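Local coordinates for protein pterin-4-alpha-carbinolamine dehydratase MoaB2 (Mycobacterium marinum, PDB 3RFQ) that probably takes part in molybdenum cofactor biosynthesis, as a member of the MogA/MoaB family with a probable molybdopterin-binding domain, at residues Leu34-Asp39 with Arg79-Thr84; Val69-Glu72 with Asp77-Asn80. One frame throughout, in Å; residues are numbered along the deposited sequence.

Overall arrangement
Both contacts pack helix 75-87 against the same sheet. Contact 1 joins the helix to strand 31-38, and contact 2 joins its first turns to the end of strand 63-71. Their centres are about 4 Å apart, and they share Arg79 and Asn80. The two strands are parallel neighbours, joined by probable backbone hydrogen bonds from Val69 N to Val35 O and from Val37 N to Val69 O. Side chains also bridge the contacts: Val36 CG1 lies 3.8 Å from Val71 CG2, and Val38 CG1 lies 3.7 Å from Ile78 CD1. Neither contact includes Ser129 or Asp165, which mark the sodium site.

Contact 1 (Leu34-Asp39 with Arg79-Thr84); sequences LVVVVD and RNALNT
Val36 meets Ala81 and Leu82 through its two methyl groups. Its side chain points from strand 31-38 toward helix 75-87. CG1 is anti to the backbone N, and CG2 is anti to the carbonyl carbon. This spreads the two methyls toward the helix. Ala81 CB points from the helix toward the strand, 4.4 Å from Val36 CG1 and 4.6 Å from Val36 CG2. The alanine methyl therefore faces the fork of the valine and not one branch alone.

Leu82 comes in from the side. Its CB does not point at the strand. CG is anti to the carbonyl carbon (chi1 -58°), and CD1 continues the chain anti to CA. This turns the other branch, CD2, toward the strand, where it lies 4.4 Å from Val36 CG2. CD1 lies farther from the valine. Val36 thus has Ala81 over its fork and Leu82 at one flank. The contact is apolar and fairly loose, with 118 Å² buried between the segments.

Within the helix, Thr84 OG1 donates to Asn80 O at 3.0 Å. The angle at the carbonyl oxygen is 153°, and the hydroxyl is tilted 27° out of the carbonyl plane. Thr84 N donates to the same oxygen from the opposite face of that plane, so two bonds grip it.

Strand 31-38 lies between strands 63-71 and 92-96, all parallel, in an alpha/beta fold. Val36 also touches Val71 and Val93 on these neighbours. Leu82 reaches Val93 and, on helix 107-114, Thr111. Val35 projects to the other face of the sheet, where helix 51-60 covers it with Val54, Thr55 and Leu58.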
ATOM      1  N   LEU C  34     -21.136 -11.586 -17.441  1.00 18.72           N
ATOM      2  CA  LEU C  34     -20.762 -12.848 -18.083  1.00 19.56           C
ATOM      3  C   LEU C  34     -19.371 -13.231 -17.600  1.00 18.65           C
ATOM      4  O   LEU C  34     -18.509 -12.364 -17.446  1.00 19.14           O
ATOM      5  CB  LEU C  34     -20.728 -12.691 -19.612  1.00 20.66           C
ATOM      6  CG  LEU C  34     -20.373 -13.959 -20.413  1.00 23.91           C
ATOM      7  CD1 LEU C  34     -21.597 -14.862 -20.545  1.00 25.16           C
ATOM      8  CD2 LEU C  34     -19.823 -13.626 -21.817  1.00 25.80           C
ATOM      9  N   VAL C  35     -19.172 -14.521 -17.363  1.00 18.15           N
ATOM     10  CA  VAL C  35     -17.860 -15.066 -17.014  1.00 17.53           C
ATOM     11  C   VAL C  35     -17.264 -15.777 -18.232  1.00 18.38           C
ATOM     12  O   VAL C  35     -17.941 -16.547 -18.890  1.00 19.33           O
ATOM     13  CB  VAL C  35     -17.970 -16.110 -15.887  1.00 17.89           C
ATOM     14  CG1 VAL C  35     -16.579 -16.609 -15.470  1.00 17.12           C
ATOM     15  CG2 VAL C  35     -18.769 -15.533 -14.675  1.00 16.74           C
ATOM     16  N   VAL C  36     -16.009 -15.482 -18.545  1.00 18.04           N
ATOM     17  CA  VAL C  36     -15.291 -16.165 -19.622  1.00 18.42           C
ATOM     18  C   VAL C  36     -14.127 -16.920 -19.000  1.00 18.78           C
ATOM     19  O   VAL C  36     -13.206 -16.298 -18.495  1.00 19.32           O
ATOM     20  CB  VAL C  36     -14.772 -15.175 -20.697  1.00 19.07           C
ATOM     21  CG1 VAL C  36     -13.947 -15.916 -21.780  1.00 18.42           C
ATOM     22  CG2 VAL C  36     -15.926 -14.448 -21.315  1.00 17.90           C
ATOM     23  N   VAL C  37     -14.186 -18.251 -19.026  1.00 19.38           N
ATOM     24  CA  VAL C  37     -13.095 -19.087 -18.544  1.00 20.31           C
ATOM     25  C   VAL C  37     -12.148 -19.450 -19.686  1.00 22.28           C
ATOM     26  O   VAL C  37     -12.530 -20.143 -20.624  1.00 24.00           O
ATOM     27  CB  VAL C  37     -13.613 -20.356 -17.812  1.00 21.09           C
ATOM     28  CG1 VAL C  37     -12.450 -21.288 -17.418  1.00 21.92           C
ATOM     29  CG2 VAL C  37     -14.434 -19.944 -16.576  1.00 18.44           C
ATOM     30  N   VAL C  38     -10.916 -18.947 -19.604  1.00 23.06           N
ATOM     31  CA  VAL C  38      -9.889 -19.229 -20.580  1.00 24.90           C
ATOM     32  C   VAL C  38      -9.070 -20.356 -20.039  1.00 27.99           C
ATOM     33  O   VAL C  38      -8.231 -20.164 -19.161  1.00 28.14           O
ATOM     34  CB  VAL C  38      -8.962 -18.029 -20.814  1.00 25.07           C
ATOM     35  CG1 VAL C  38      -7.986 -18.337 -21.959  1.00 26.73           C
ATOM     36  CG2 VAL C  38      -9.759 -16.788 -21.114  1.00 22.23           C
ATOM     37  N   ASP C  39      -9.312 -21.546 -20.566  1.00 31.55           N
ATOM     38  CA  ASP C  39      -8.592 -22.721 -20.141  1.00 36.08           C
ATOM     39  C   ASP C  39      -8.806 -23.845 -21.153  1.00 39.59           C
ATOM     40  O   ASP C  39      -9.946 -24.157 -21.522  1.00 39.31           O
ATOM     41  CB  ASP C  39      -9.049 -23.149 -18.740  1.00 36.13           C
ATOM     42  CG  ASP C  39      -8.249 -24.337 -18.206  1.00 41.01           C
ATOM     43  OD1 ASP C  39      -7.057 -24.167 -17.844  1.00 42.83           O
ATOM     44  OD2 ASP C  39      -8.817 -25.447 -18.162  1.00 43.63           O
ATOM     45  N   ARG C  79     -11.253 -13.534 -28.230  1.00 27.74           N
ATOM     46  CA  ARG C  79     -11.762 -12.308 -28.839  1.00 28.61           C
ATOM     47  C   ARG C  79     -13.228 -12.427 -29.280  1.00 29.35           C
ATOM     48  O   ARG C  79     -14.043 -11.520 -29.050  1.00 29.46           O
ATOM     49  CB  ARG C  79     -10.869 -11.948 -30.015  1.00 30.36           C
ATOM     50  CG  ARG C  79     -11.106 -10.593 -30.617  1.00 32.32           C
ATOM     51  CD  ARG C  79     -10.091 -10.375 -31.742  1.00 34.76           C
ATOM     52  NE  ARG C  79      -8.784 -10.050 -31.157  1.00 35.97           N
ATOM     53  CZ  ARG C  79      -7.618 -10.467 -31.653  1.00 37.84           C
ATOM     54  NH1 ARG C  79      -7.609 -11.248 -32.740  1.00 37.37           N
ATOM     55  NH2 ARG C  79      -6.470 -10.125 -31.040  1.00 35.41           N
ATOM     56  N   ASN C  80     -13.572 -13.545 -29.908  1.00 30.43           N
ATOM     57  CA  ASN C  80     -14.966 -13.784 -30.290  1.00 30.77           C
ATOM     58  C   ASN C  80     -15.916 -13.866 -29.100  1.00 29.00           C
ATOM     59  O   ASN C  80     -17.037 -13.368 -29.187  1.00 29.84           O
ATOM     60  CB  ASN C  80     -15.111 -15.034 -31.160  1.00 32.38           C
ATOM     61  CG  ASN C  80     -14.603 -14.821 -32.580  1.00 36.88           C
ATOM     62  OD1 ASN C  80     -14.022 -13.774 -32.904  1.00 39.13           O
ATOM     63  ND2 ASN C  80     -14.817 -15.824 -33.445  1.00 40.66           N
ATOM     64  N   ALA C  81     -15.497 -14.510 -28.013  1.00 26.74           N
ATOM     65  CA  ALA C  81     -16.349 -14.599 -26.834  1.00 25.40           C
ATOM     66  C   ALA C  81     -16.604 -13.202 -26.248  1.00 24.52           C
ATOM     67  O   ALA C  81     -17.718 -12.894 -25.820  1.00 24.04           O
ATOM     68  CB  ALA C  81     -15.735 -15.516 -25.791  1.00 23.64           C
ATOM     69  N   LEU C  82     -15.576 -12.356 -26.248  1.00 24.36           N
ATOM     70  CA  LEU C  82     -15.709 -11.014 -25.704  1.00 24.08           C
ATOM     71  C   LEU C  82     -16.576 -10.125 -26.562  1.00 25.54           C
ATOM     72  O   LEU C  82     -17.384  -9.362 -26.015  1.00 25.78           O
ATOM     73  CB  LEU C  82     -14.353 -10.345 -25.472  1.00 23.44           C
ATOM     74  CG  LEU C  82     -13.381 -11.061 -24.537  1.00 22.29           C
ATOM     75  CD1 LEU C  82     -11.991 -10.431 -24.686  1.00 21.62           C
ATOM     76  CD2 LEU C  82     -13.887 -11.027 -23.098  1.00 20.28           C
ATOM     77  N   ASN C  83     -16.408 -10.207 -27.886  1.00 27.28           N
ATOM     78  CA  ASN C  83     -17.177  -9.390 -28.825  1.00 28.58           C
ATOM     79  C   ASN C  83     -18.674  -9.707 -28.731  1.00 29.51           C
ATOM     80  O   ASN C  83     -19.519  -8.803 -28.736  1.00 29.81           O
ATOM     81  CB  ASN C  83     -16.694  -9.580 -30.267  1.00 30.64           C
ATOM     82  CG  ASN C  83     -15.516  -8.653 -30.648  1.00 32.16           C
ATOM     83  OD1 ASN C  83     -15.335  -7.568 -30.078  1.00 33.30           O
ATOM     84  ND2 ASN C  83     -14.734  -9.073 -31.650  1.00 32.43           N
ATOM     85  N   THR C  84     -18.991 -10.996 -28.645  1.00 29.53           N
ATOM     86  CA  THR C  84     -20.368 -11.460 -28.495  1.00 29.91           C
ATOM     87  C   THR C  84     -21.000 -10.850 -27.234  1.00 28.43           C
ATOM     88  O   THR C  84     -22.117 -10.316 -27.296  1.00 28.78           O
ATOM     89  CB  THR C  84     -20.418 -13.008 -28.462  1.00 30.21           C
ATOM     90  OG1 THR C  84     -19.963 -13.493 -29.722  1.00 32.35           O
ATOM     91  CG2 THR C  84     -21.825 -13.531 -28.215  1.00 30.40           C
TER

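Contact 2 (Val69-Glu72 with Asp77-Asn80); sequences VAVE and DIRN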
ATOM      1  N   VAL C  69     -18.864 -18.954 -20.166  1.00 25.31           N
ATOM      2  CA  VAL C  69     -18.442 -19.424 -21.493  1.00 26.47           C
ATOM      3  C   VAL C  69     -16.997 -19.906 -21.409  1.00 26.41           C
ATOM      4  O   VAL C  69     -16.114 -19.159 -20.960  1.00 25.45           O
ATOM      5  CB  VAL C  69     -18.573 -18.293 -22.557  1.00 26.65           C
ATOM      6  CG1 VAL C  69     -17.897 -18.690 -23.867  1.00 28.20           C
ATOM      7  CG2 VAL C  69     -20.049 -17.932 -22.780  1.00 26.95           C
ATOM      8  N   ALA C  70     -16.761 -21.150 -21.824  1.00 27.90           N
ATOM      9  CA  ALA C  70     -15.416 -21.738 -21.764  1.00 27.92           C
ATOM     10  C   ALA C  70     -14.779 -21.605 -23.138  1.00 28.54           C
ATOM     11  O   ALA C  70     -15.406 -21.924 -24.144  1.00 29.51           O
ATOM     12  CB  ALA C  70     -15.470 -23.231 -21.322  1.00 29.09           C
ATOM     13  N   VAL C  71     -13.553 -21.095 -23.184  1.00 27.69           N
ATOM     14  CA  VAL C  71     -12.812 -21.032 -24.435  1.00 28.54           C
ATOM     15  C   VAL C  71     -11.388 -21.510 -24.242  1.00 28.75           C
ATOM     16  O   VAL C  71     -10.856 -21.472 -23.129  1.00 27.45           O
ATOM     17  CB  VAL C  71     -12.780 -19.617 -25.053  1.00 27.76           C
ATOM     18  CG1 VAL C  71     -14.114 -19.253 -25.632  1.00 27.38           C
ATOM     19  CG2 VAL C  71     -12.312 -18.570 -24.021  1.00 26.03           C
ATOM     20  N   GLU C  72     -10.788 -21.944 -25.352  1.00 30.47           N
ATOM     21  CA  GLU C  72      -9.388 -22.317 -25.412  1.00 31.53           C
ATOM     22  C   GLU C  72      -8.521 -21.070 -25.268  1.00 29.98           C
ATOM     23  O   GLU C  72      -8.987 -19.946 -25.514  1.00 28.61           O
ATOM     24  CB  GLU C  72      -9.054 -22.955 -26.758  1.00 34.05           C
ATOM     25  CG  GLU C  72      -9.639 -24.305 -27.016  1.00 38.14           C
ATOM     26  CD  GLU C  72      -9.269 -24.824 -28.387  1.00 44.16           C
ATOM     27  OE1 GLU C  72     -10.193 -25.113 -29.152  1.00 47.23           O
ATOM     28  OE2 GLU C  72      -8.059 -24.932 -28.716  1.00 47.31           O
ATOM     29  N   ASP C  77     -10.576 -17.202 -30.370  1.00 30.76           N
ATOM     30  CA  ASP C  77     -11.696 -17.711 -29.587  1.00 30.24           C
ATOM     31  C   ASP C  77     -12.021 -16.778 -28.428  1.00 27.89           C
ATOM     32  O   ASP C  77     -13.202 -16.469 -28.199  1.00 27.46           O
ATOM     33  CB  ASP C  77     -11.495 -19.166 -29.142  1.00 30.54           C
ATOM     34  CG  ASP C  77     -11.513 -20.154 -30.332  1.00 36.79           C
ATOM     35  OD1 ASP C  77     -11.950 -19.767 -31.448  1.00 39.38           O
ATOM     36  OD2 ASP C  77     -11.085 -21.324 -30.161  1.00 40.00           O
ATOM     37  N   ILE C  78     -10.982 -16.298 -27.738  1.00 26.59           N
ATOM     38  CA  ILE C  78     -11.167 -15.363 -26.636  1.00 25.01           C
ATOM     39  C   ILE C  78     -11.802 -14.076 -27.149  1.00 25.83           C
ATOM     40  O   ILE C  78     -12.796 -13.608 -26.605  1.00 25.97           O
ATOM     41  CB  ILE C  78      -9.853 -15.053 -25.902  1.00 24.00           C
ATOM     42  CG1 ILE C  78      -9.228 -16.334 -25.351  1.00 21.75           C
ATOM     43  CG2 ILE C  78     -10.110 -14.083 -24.775  1.00 22.12           C
ATOM     44  CD1 ILE C  78      -7.789 -16.148 -24.888  1.00 22.31           C
ATOM     45  N   ARG C  79     -11.253 -13.534 -28.230  1.00 27.74           N
ATOM     46  CA  ARG C  79     -11.762 -12.308 -28.839  1.00 28.61           C
ATOM     47  C   ARG C  79     -13.228 -12.427 -29.280  1.00 29.35           C
ATOM     48  O   ARG C  79     -14.043 -11.520 -29.050  1.00 29.46           O
ATOM     49  CB  ARG C  79     -10.869 -11.948 -30.015  1.00 30.36           C
ATOM     50  CG  ARG C  79     -11.106 -10.593 -30.617  1.00 32.32           C
ATOM     51  CD  ARG C  79     -10.091 -10.375 -31.742  1.00 34.76           C
ATOM     52  NE  ARG C  79      -8.784 -10.050 -31.157  1.00 35.97           N
ATOM     53  CZ  ARG C  79      -7.618 -10.467 -31.653  1.00 37.84           C
ATOM     54  NH1 ARG C  79      -7.609 -11.248 -32.740  1.00 37.37           N
ATOM     55  NH2 ARG C  79      -6.470 -10.125 -31.040  1.00 35.41           N
ATOM     56  N   ASN C  80     -13.572 -13.545 -29.908  1.00 30.43           N
ATOM     57  CA  ASN C  80     -14.966 -13.784 -30.290  1.00 30.77           C
ATOM     58  C   ASN C  80     -15.916 -13.866 -29.100  1.00 29.00           C
ATOM     59  O   ASN C  80     -17.037 -13.368 -29.187  1.00 29.84           O
ATOM     60  CB  ASN C  80     -15.111 -15.034 -31.160  1.00 32.38           C
ATOM     61  CG  ASN C  80     -14.603 -14.821 -32.580  1.00 36.88           C
ATOM     62  OD1 ASN C  80     -14.022 -13.774 -32.904  1.00 39.13           O
ATOM     63  ND2 ASN C  80     -14.817 -15.824 -33.445  1.00 40.66           N
TER
HETATM   64  O   HOH W   1     -12.541 -22.172 -27.982  1.00 15.34           O
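Val71, the last residue of strand 63-71, points toward the helix and sits beside Asp77 and Ile78. Its CB is 4.3 Å from Asp77 CB. The two methyls have separate partners. CG1 is anti to the carbonyl carbon (chi1 -73°) and lies 3.9 Å from Asp77 O. CG2 packs 4.0 Å from Ile78 CG1, and these two side chains cross at about a right angle.

Glu72 follows, where the strand gives way to the loop. Its carbonyl O faces Ile78 and lies 3.6 Å from CG1. Its backbone N donates to a water, which in turn donates to Asp77 OD2 at 2.8 Å. The water thus ties the strand end to the helix.

From here a short loop leads into helix 75-87. This is the tight first connection of a beta-alpha-beta crossover: the helix leads on to strand 92-96, which is parallel to strand 63-71, with strand 31-38 between them. At the start of the helix, Asp77 N is hydrogen-bonded to Asp74 OD2.

The Glu72 side chain runs alongside that of Asp77, in the same direction. Their carboxylate planes are 69° apart, and Glu72 OE1 comes to 4.0 Å from Asp77 OD2. These like charges probably repel each other, although Arg104, whose side chain touches Glu72, may partly offset this.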